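Local coordinates for extracellular solute-binding protein, family 7 (Colwellia psychrerythraea, PDB 4PET) that probably serves as the periplasmic solute-binding component of a TRAP transporter, and binds pyruvate together with a calcium ion, at residues A[77-81]-A[97-101]; A[93-97]-A[107-111]; A[147-153]-A[235-241]. All coordinates share one frame; numbering follows the deposited sequence.

Contact 1: residues A[77-81]-A[97-101]; sequences LGIFD and YWKGK. With PYR (pyruvic acid), chain D.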
loop_
_atom_site.group_PDB
_atom_site.type_symbol
_atom_site.label_atom_id
_atom_site.label_comp_id
_atom_site.label_asym_id
_atom_site.label_seq_id
_atom_site.Cartn_x
_atom_site.Cartn_y
_atom_site.Cartn_z
ATOM N N LEU A 77 12.070 24.146 -7.241
ATOM C CA LEU A 77 11.082 24.466 -6.234
ATOM C C LEU A 77 10.123 25.556 -6.710
ATOM O O LEU A 77 9.554 26.277 -5.903
ATOM C CB LEU A 77 11.777 24.854 -4.918
ATOM C CG LEU A 77 12.531 23.713 -4.204
ATOM C CD1 LEU A 77 13.174 24.181 -2.897
ATOM C CD2 LEU A 77 11.644 22.485 -3.928
ATOM N N GLY A 78 9.942 25.672 -8.023
ATOM C CA GLY A 78 9.056 26.670 -8.579
ATOM C C GLY A 78 7.708 26.071 -8.962
ATOM O O GLY A 78 6.866 26.758 -9.558
ATOM N N ILE A 79 7.495 24.802 -8.599
ATOM C CA ILE A 79 6.395 24.028 -9.154
ATOM C C ILE A 79 5.049 24.598 -8.700
ATOM O O ILE A 79 4.125 24.716 -9.500
ATOM C CB ILE A 79 6.484 22.534 -8.773
ATOM C CG1 ILE A 79 7.905 21.976 -9.018
ATOM C CG2 ILE A 79 5.397 21.741 -9.483
ATOM C CD1 ILE A 79 8.528 22.277 -10.393
ATOM N N PHE A 80 4.945 24.954 -7.421
ATOM C CA PHE A 80 3.697 25.516 -6.886
ATOM C C PHE A 80 3.329 26.784 -7.684
ATOM O O PHE A 80 2.196 26.932 -8.171
ATOM C CB PHE A 80 3.849 25.720 -5.364
ATOM C CG PHE A 80 2.668 26.368 -4.671
ATOM C CD1 PHE A 80 2.433 27.743 -4.797
ATOM C CD2 PHE A 80 1.866 25.628 -3.808
ATOM C CE1 PHE A 80 1.402 28.355 -4.136
ATOM C CE2 PHE A 80 0.841 26.249 -3.111
ATOM C CZ PHE A 80 0.590 27.628 -3.305
ATOM N N ASP A 81 4.292 27.676 -7.893
ATOM C CA ASP A 81 3.997 28.883 -8.657
ATOM C C ASP A 81 3.625 28.619 -10.124
ATOM O O ASP A 81 2.750 29.303 -10.673
ATOM C CB ASP A 81 5.128 29.910 -8.511
ATOM C CG ASP A 81 5.190 30.483 -7.096
ATOM O OD1 ASP A 81 4.104 30.699 -6.506
ATOM O OD2 ASP A 81 6.301 30.691 -6.566
ATOM N N TYR A 97 7.131 21.067 0.553
ATOM C CA TYR A 97 8.095 22.071 0.063
ATOM C C TYR A 97 7.489 23.474 0.218
ATOM O O TYR A 97 8.216 24.455 0.196
ATOM C CB TYR A 97 8.492 21.855 -1.412
ATOM C CG TYR A 97 9.280 20.557 -1.712
ATOM C CD1 TYR A 97 10.011 19.909 -0.714
ATOM C CD2 TYR A 97 9.263 19.985 -2.999
ATOM C CE1 TYR A 97 10.750 18.702 -1.011
ATOM C CE2 TYR A 97 9.990 18.847 -3.297
ATOM C CZ TYR A 97 10.724 18.208 -2.307
ATOM O OH TYR A 97 11.412 17.055 -2.632
ATOM N N TRP A 98 6.162 23.573 0.313
ATOM C CA TRP A 98 5.517 24.874 0.268
ATOM C C TRP A 98 5.279 25.454 1.641
ATOM O O TRP A 98 4.476 26.379 1.811
ATOM C CB TRP A 98 4.228 24.808 -0.561
ATOM C CG TRP A 98 4.383 23.917 -1.748
ATOM C CD1 TRP A 98 3.556 22.881 -2.098
ATOM C CD2 TRP A 98 5.430 23.934 -2.735
ATOM N NE1 TRP A 98 4.025 22.259 -3.231
ATOM C CE2 TRP A 98 5.163 22.879 -3.649
ATOM C CE3 TRP A 98 6.561 24.735 -2.942
ATOM C CZ2 TRP A 98 6.009 22.592 -4.745
ATOM C CZ3 TRP A 98 7.387 24.446 -4.024
ATOM C CH2 TRP A 98 7.104 23.389 -4.906
ATOM N N LYS A 99 6.010 24.959 2.627
ATOM C CA LYS A 99 5.757 25.400 3.985
ATOM C C LYS A 99 5.946 26.879 4.163
ATOM O O LYS A 99 5.228 27.506 4.948
ATOM C CB LYS A 99 6.540 24.560 5.029
ATOM C CG LYS A 99 8.025 24.752 5.044
ATOM C CD LYS A 99 8.690 23.856 6.091
ATOM C CE LYS A 99 10.227 23.955 6.020
ATOM N NZ LYS A 99 10.971 23.225 7.120
ATOM N N GLY A 100 6.894 27.461 3.436
ATOM C CA GLY A 100 7.057 28.898 3.435
ATOM C C GLY A 100 5.856 29.677 2.954
ATOM O O GLY A 100 5.679 30.833 3.345
ATOM N N LYS A 101 5.039 29.062 2.106
ATOM C CA LYS A 101 3.889 29.736 1.527
ATOM C C LYS A 101 2.681 29.551 2.407
ATOM O O LYS A 101 1.823 30.406 2.463
ATOM C CB LYS A 101 3.599 29.175 0.136
ATOM C CG LYS A 101 4.731 29.485 -0.862
ATOM C CD LYS A 101 4.429 28.980 -2.257
ATOM C CE LYS A 101 5.593 29.264 -3.212
ATOM N NZ LYS A 101 5.768 30.712 -3.502
HETATM C C PYR D . 12.478 14.882 0.242
HETATM O O PYR D . 13.242 14.902 1.301
HETATM O OXT PYR D . 12.468 15.962 -0.485
HETATM C CA PYR D . 11.778 13.715 -0.132
HETATM O O3 PYR D . 11.632 12.716 0.701
HETATM C CB PYR D . 11.226 13.551 -1.515
#

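Contact 2: residues A[93-97]-A[107-111]; sequences SASYY and FFTTV. With PYR (pyruvic acid), chain D.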
loop_
_atom_site.group_PDB
_atom_site.type_symbol
_atom_site.label_atom_id
_atom_site.label_comp_id
_atom_site.label_asym_id
_atom_site.label_seq_id
_atom_site.Cartn_x
_atom_site.Cartn_y
_atom_site.Cartn_z
ATOM N N SER A 93 5.710 17.065 -7.240
ATOM C CA SER A 93 6.590 17.631 -6.227
ATOM C C SER A 93 6.223 17.049 -4.861
ATOM O O SER A 93 5.789 15.911 -4.772
ATOM C CB SER A 93 6.463 19.150 -6.246
ATOM O OG SER A 93 7.590 19.797 -5.697
ATOM N N ALA A 94 6.484 17.797 -3.798
ATOM C CA ALA A 94 6.068 17.405 -2.476
ATOM C C ALA A 94 5.372 18.579 -1.801
ATOM O O ALA A 94 5.871 19.686 -1.843
ATOM C CB ALA A 94 7.188 16.957 -1.653
ATOM N N SER A 95 4.233 18.301 -1.181
ATOM C CA SER A 95 3.425 19.332 -0.505
ATOM C C SER A 95 4.228 20.086 0.544
ATOM O O SER A 95 4.085 21.306 0.701
ATOM C CB SER A 95 2.189 18.677 0.162
ATOM O OG SER A 95 1.259 19.650 0.628
ATOM N N TYR A 96 5.104 19.380 1.265
ATOM C CA TYR A 96 5.809 20.030 2.337
ATOM C C TYR A 96 6.897 21.002 1.854
ATOM O O TYR A 96 7.485 21.739 2.670
ATOM C CB TYR A 96 6.294 19.070 3.439
ATOM C CG TYR A 96 7.315 18.000 3.065
ATOM C CD1 TYR A 96 7.936 17.970 1.822
ATOM C CD2 TYR A 96 7.697 17.070 4.014
ATOM C CE1 TYR A 96 8.908 17.000 1.515
ATOM C CE2 TYR A 96 8.634 16.063 3.709
ATOM C CZ TYR A 96 9.233 16.050 2.455
ATOM O OH TYR A 96 10.157 15.097 2.155
ATOM N N TYR A 97 7.131 21.067 0.553
ATOM C CA TYR A 97 8.095 22.071 0.063
ATOM C C TYR A 97 7.489 23.474 0.218
ATOM O O TYR A 97 8.216 24.455 0.196
ATOM C CB TYR A 97 8.492 21.855 -1.412
ATOM C CG TYR A 97 9.280 20.557 -1.712
ATOM C CD1 TYR A 97 10.011 19.909 -0.714
ATOM C CD2 TYR A 97 9.263 19.985 -2.999
ATOM C CE1 TYR A 97 10.750 18.702 -1.011
ATOM C CE2 TYR A 97 9.990 18.847 -3.297
ATOM C CZ TYR A 97 10.724 18.208 -2.307
ATOM O OH TYR A 97 11.412 17.055 -2.632
ATOM N N PHE A 107 1.695 18.971 6.231
ATOM C CA PHE A 107 1.117 17.799 6.872
ATOM C C PHE A 107 0.531 16.769 5.893
ATOM O O PHE A 107 0.238 15.659 6.300
ATOM C CB PHE A 107 0.110 18.233 7.952
ATOM C CG PHE A 107 0.664 19.310 8.856
ATOM C CD1 PHE A 107 1.736 19.050 9.687
ATOM C CD2 PHE A 107 0.162 20.598 8.811
ATOM C CE1 PHE A 107 2.268 20.021 10.479
ATOM C CE2 PHE A 107 0.707 21.601 9.600
ATOM C CZ PHE A 107 1.744 21.317 10.428
ATOM N N PHE A 108 0.416 17.123 4.604
ATOM C CA PHE A 108 -0.085 16.210 3.594
ATOM C C PHE A 108 1.013 15.355 2.946
ATOM O O PHE A 108 0.718 14.504 2.111
ATOM C CB PHE A 108 -0.901 16.968 2.544
ATOM C CG PHE A 108 -2.037 17.751 3.166
ATOM C CD1 PHE A 108 -3.208 17.093 3.553
ATOM C CD2 PHE A 108 -1.898 19.100 3.459
ATOM C CE1 PHE A 108 -4.252 17.779 4.162
ATOM C CE2 PHE A 108 -2.940 19.803 4.071
ATOM C CZ PHE A 108 -4.119 19.145 4.423
ATOM N N THR A 109 2.265 15.592 3.339
ATOM C CA THR A 109 3.377 14.834 2.835
ATOM C C THR A 109 3.686 13.699 3.811
ATOM O O THR A 109 3.529 12.526 3.467
ATOM C CB THR A 109 4.596 15.685 2.634
ATOM O OG1 THR A 109 4.334 16.663 1.623
ATOM C CG2 THR A 109 5.727 14.809 2.166
ATOM N N THR A 110 4.040 14.065 5.045
ATOM C CA THR A 110 4.203 13.118 6.165
ATOM C C THR A 110 4.478 13.971 7.402
ATOM O O THR A 110 4.661 15.190 7.278
ATOM C CB THR A 110 5.363 12.126 5.918
ATOM O OG1 THR A 110 5.368 11.094 6.923
ATOM C CG2 THR A 110 6.695 12.859 5.930
ATOM N N VAL A 111 4.460 13.361 8.587
ATOM C CA VAL A 111 4.921 14.030 9.809
ATOM C C VAL A 111 5.760 13.092 10.682
ATOM O O VAL A 111 5.533 11.874 10.707
ATOM C CB VAL A 111 3.764 14.602 10.672
ATOM C CG1 VAL A 111 2.839 15.459 9.816
ATOM C CG2 VAL A 111 2.967 13.506 11.310
HETATM C C PYR D . 12.478 14.882 0.242
HETATM O O PYR D . 13.242 14.902 1.301
HETATM O OXT PYR D . 12.468 15.962 -0.485
HETATM C CA PYR D . 11.778 13.715 -0.132
HETATM O O3 PYR D . 11.632 12.716 0.701
HETATM C CB PYR D . 11.226 13.551 -1.515
HETATM O O HOH W 1 3.113 15.700 -0.833
#

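Contact 3: residues A[147-153]-A[235-241]; sequences GGNTGNQ and HEPGTEL. With CA (calcium ion), chain E; PYR (pyruvic acid), chain D.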
loop_
_atom_site.group_PDB
_atom_site.type_symbol
_atom_site.label_atom_id
_atom_site.label_comp_id
_atom_site.label_asym_id
_atom_site.label_seq_id
_atom_site.Cartn_x
_atom_site.Cartn_y
_atom_site.Cartn_z
ATOM N N GLY A 147 0.941 11.690 -4.953
ATOM C CA GLY A 147 1.817 11.546 -6.109
ATOM C C GLY A 147 2.858 10.428 -5.996
ATOM O O GLY A 147 3.746 10.342 -6.833
ATOM N N GLY A 148 2.749 9.615 -4.939
ATOM C CA GLY A 148 3.579 8.439 -4.732
ATOM C C GLY A 148 4.228 8.399 -3.361
ATOM O O GLY A 148 4.804 9.405 -2.921
ATOM N N ASN A 149 4.189 7.229 -2.704
ATOM C CA ASN A 149 4.832 7.082 -1.407
ATOM C C ASN A 149 6.177 6.396 -1.521
ATOM O O ASN A 149 6.329 5.452 -2.299
ATOM C CB ASN A 149 3.971 6.261 -0.466
ATOM C CG ASN A 149 4.039 6.744 0.942
ATOM O OD1 ASN A 149 4.963 6.421 1.661
ATOM N ND2 ASN A 149 3.056 7.521 1.350
ATOM N N THR A 150 7.127 6.858 -0.714
ATOM C CA THR A 150 8.441 6.240 -0.609
ATOM C C THR A 150 8.450 5.153 0.474
ATOM O O THR A 150 9.391 4.358 0.589
ATOM C CB THR A 150 9.505 7.306 -0.253
ATOM O OG1 THR A 150 9.217 7.903 1.021
ATOM C CG2 THR A 150 9.543 8.409 -1.332
ATOM N N GLY A 151 7.416 5.106 1.284
ATOM C CA GLY A 151 7.516 4.346 2.518
ATOM C C GLY A 151 8.440 5.050 3.520
ATOM O O GLY A 151 8.713 6.234 3.409
ATOM N N ASN A 152 8.868 4.317 4.542
ATOM C CA ASN A 152 9.531 4.916 5.692
ATOM C C ASN A 152 10.954 5.325 5.286
ATOM O O ASN A 152 11.681 4.552 4.641
ATOM C CB ASN A 152 9.604 3.863 6.817
ATOM C CG ASN A 152 9.339 4.455 8.179
ATOM O OD1 ASN A 152 10.021 5.381 8.601
ATOM N ND2 ASN A 152 8.315 3.945 8.861
ATOM N N GLN A 153 11.369 6.537 5.621
ATOM C CA GLN A 153 12.657 7.020 5.109
ATOM C C GLN A 153 13.758 6.880 6.146
ATOM O O GLN A 153 13.490 6.856 7.347
ATOM C CB GLN A 153 12.538 8.481 4.645
ATOM C CG GLN A 153 11.534 8.658 3.521
ATOM C CD GLN A 153 11.566 10.005 2.884
ATOM O OE1 GLN A 153 12.213 10.938 3.400
ATOM N NE2 GLN A 153 10.927 10.120 1.718
ATOM N N HIS A 235 11.431 10.593 11.120
ATOM C CA HIS A 235 10.989 11.921 10.668
ATOM C C HIS A 235 10.054 11.867 9.463
ATOM O O HIS A 235 9.212 12.768 9.268
ATOM C CB HIS A 235 12.220 12.722 10.265
ATOM C CG HIS A 235 12.962 12.088 9.139
ATOM N ND1 HIS A 235 13.129 12.703 7.923
ATOM C CD2 HIS A 235 13.519 10.857 9.021
ATOM C CE1 HIS A 235 13.769 11.885 7.103
ATOM N NE2 HIS A 235 14.019 10.764 7.747
ATOM N N GLU A 236 10.214 10.827 8.638
ATOM C CA GLU A 236 9.374 10.662 7.455
ATOM C C GLU A 236 8.900 9.221 7.282
ATOM O O GLU A 236 9.406 8.478 6.433
ATOM C CB GLU A 236 10.100 11.141 6.196
ATOM C CG GLU A 236 10.355 12.651 6.157
ATOM C CD GLU A 236 10.827 13.136 4.789
ATOM O OE1 GLU A 236 10.113 12.892 3.796
ATOM O OE2 GLU A 236 11.903 13.745 4.706
ATOM N N PRO A 237 7.904 8.812 8.083
ATOM C CA PRO A 237 7.464 7.395 8.079
ATOM C C PRO A 237 6.719 6.943 6.843
ATOM O O PRO A 237 6.641 5.732 6.597
ATOM C CB PRO A 237 6.511 7.313 9.274
ATOM C CG PRO A 237 6.006 8.756 9.448
ATOM C CD PRO A 237 7.230 9.603 9.122
ATOM N N GLY A 238 6.168 7.899 6.091
ATOM C CA GLY A 238 5.252 7.605 5.010
ATOM C C GLY A 238 5.110 8.778 4.047
ATOM O O GLY A 238 4.024 9.304 3.825
ATOM N N THR A 239 6.232 9.141 3.448
ATOM C CA THR A 239 6.312 10.287 2.565
ATOM C C THR A 239 5.553 10.097 1.277
ATOM O O THR A 239 5.908 9.271 0.441
ATOM C CB THR A 239 7.783 10.637 2.285
ATOM O OG1 THR A 239 8.424 10.908 3.530
ATOM C CG2 THR A 239 7.900 11.850 1.340
ATOM N N GLU A 240 4.480 10.865 1.138
ATOM C CA GLU A 240 3.685 10.853 -0.085
ATOM C C GLU A 240 4.046 12.072 -0.905
ATOM O O GLU A 240 4.016 13.201 -0.391
ATOM C CB GLU A 240 2.190 10.894 0.239
ATOM C CG GLU A 240 1.303 10.783 -0.967
ATOM C CD GLU A 240 1.195 9.354 -1.488
ATOM O OE1 GLU A 240 1.123 8.395 -0.672
ATOM O OE2 GLU A 240 1.145 9.210 -2.718
ATOM N N LEU A 241 4.374 11.875 -2.175
ATOM C CA LEU A 241 4.594 13.047 -3.019
ATOM C C LEU A 241 3.250 13.626 -3.473
ATOM O O LEU A 241 2.180 13.204 -3.018
ATOM C CB LEU A 241 5.491 12.712 -4.214
ATOM C CG LEU A 241 6.823 12.053 -3.817
ATOM C CD1 LEU A 241 7.610 11.623 -5.045
ATOM C CD2 LEU A 241 7.680 12.980 -2.970
HETATM CA CA CA E . 13.159 13.011 2.845
HETATM C C PYR D . 12.478 14.882 0.242
HETATM O O PYR D . 13.242 14.902 1.301
HETATM O OXT PYR D . 12.468 15.962 -0.485
HETATM C CA PYR D . 11.778 13.715 -0.132
HETATM O O3 PYR D . 11.632 12.716 0.701
HETATM C CB PYR D . 11.226 13.551 -1.515
HETATM O O HOH W 2 1.594 5.793 -3.073
HETATM O O HOH W 3 11.449 7.883 8.930
#

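Contact 1: residues A[77-81]-A[97-101]
The indole of W98 has a CB on each face: F80 CB stands over the centre of its six-membered ring, 3.5 Å from the centroid, while CB of the adjoining Y97 lies off-centre on the opposite face. At the indole edge, W98 CZ3 meets the backbone carbonyl L77 O. Helix 79-85, with G78 as its N-cap, belongs to a beta-alpha-beta crossover from strand 63-68 to strand 90-93, which lie on either side of 29-35 in the sheet, and its first turn packs on the loop that follows the second strand. F80 carries the packing. Its CG is anti to the backbone N (chi1 177°), which sends the ring alongside the indole, and its edge faces the five-membered ring of W98 in an edge-to-face pair with planes 50° apart. One face of the phenyl ring takes K101 CD, 3.8 Å from the centroid, in a CH-pi contact. Beyond that carbon the lysine, extended until then, bends at its last torsion to form a salt bridge with D81. K101 NZ meets D81 OD2 on its syn side at 3.1 Å, and OD1 adds a weaker bond; OD1 also lies in plane at the F80 edge. The aliphatic part of K101 thus lies on an aromatic ring and its charge on a carboxylate. W98 NE1 is satisfied by Q242 of strand 240-246. At the pocket end, L77 CD2 sits over a face of the Y97 ring, 3.6 Å from Y97 CD2, while the ring edge goes to the ligand: Y97 OH donates to pyruvate OXT at 2.6 Å.

Contact 2: residues A[93-97]-A[107-111]
Y96 lies with one ring face against T109 and can be followed outward from its backbone. Its N donates to T109 OG1 at 2.8 Å, a bent bond (134° at the hydrogen), and its CB lies 3.6 Å from the same oxygen. A first torsion of 63° places CG between the backbone N and the carbonyl carbon, turning the ring back over the threonine. CG then meets T109 CB. Farther out, CD2 and CE2 pass T109 CG2, and this methyl stands almost on the ring normal, 3.4 Å from the centroid: a CH-pi contact over the middle of the face. T110 CG2 makes only a distant approach to CE2. At the tip, OH lies close beside the carboxylate carbon of pyruvate, and its hydrogen-bond partner is E236. E236 of the calcium site thus holds the hydroxyl while T109 packs on the ring face. The threonine uses both branches, its hydroxyl on the chain and its methyl on the ring. T109 OG1 is hydrogen-bonded to a water at 2.9 Å, and S95 N donates to that water. Residues 95-97 form a 3-10 turn, with Y97 N bonded to A94 O, and A94 CB covers the centre of a face of the Y97 ring. S95 OG turns to T105 O and Y137 OH. Apart from S93, which ends strand 90-93, both segments lie in the long connection that follows it: S93 joins Q242 of strand 240-246 through the backbone, T109 joins E240 of that strand and Q120 of helix 117-126, and F108 packs between helices 129-137 and 323-353.

Contact 3: residues A[147-153]-A[235-241]
H235 sets its ring beside Q153, H235 NE2 lying 4.1 Å from Q153 CB while bonding to the carbonyl of M154. E236 follows with two roles. E236 O accepts from Q153 N at 2.9 Å, whereas the extended side chain carries E236 OE2 to the calcium ion, 2.4 Å away; Q153, E211 and the carbonyl of W212 complete the protein share of that site. E236 OE1 accepts from T239 OG1 at 2.6 Å, on its anti side. P237 rests CB against N152, whose amide reaches D347 of the second subunit. G238 O takes a weak bond from N149 ND2. T239 O receives T150 N in the carbonyl plane, just where N149 OD1 closes an Asx turn by accepting from G151 N. E240 then pairs with N149 as an antiparallel non-hydrogen-bonded pair. The E240 side chain starts out trans to its own nitrogen, and a bend at chi2 (77°) folds the carboxylate back over the neighbouring strand. There N149 ND2 points straight at E240 OE1 (2.9 Å, 170°), approaching from above the carboxylate plane, while G148 N donates to E240 OE2 at 2.8 Å. Shortened to an alanine, the side chain would no longer accept from G148 N and would probably leave N149 ND2 with its weak bonds and H121 without this partner. L241 O accepts from G147 N, and L241 CD2 lies 3.9 Å from pyruvate CB. Two buried carboxylates are answered differently: E240 by N-H donors, E236 by a hydroxyl and a calcium ion that pyruvate O and O3 chelate, whose charge probably offsets both anions.

Three contacts meet one ligand from different depths. Contact 1 is only partly buried and far from the centre of the chain; aromatic packing dominates it, with its salt bridge at the more exposed end. Contacts 2 and 3 are buried near that centre: contact 2 mixes a hydrogen bond with a methyl on a ring, and contact 3 relies on directed polar bonds and the metal. Strand 240-246 is common ground, forming part of contact 3, bonded to T109 and S93 of contact 2, and supplying Q242 to W98 of contact 1. Contacts 1 and 2 share Y97, and Y96 ties contact 2 to E236. Contacts 1 and 3, with centres about 18 Å apart, do not touch, yet both reach pyruvate.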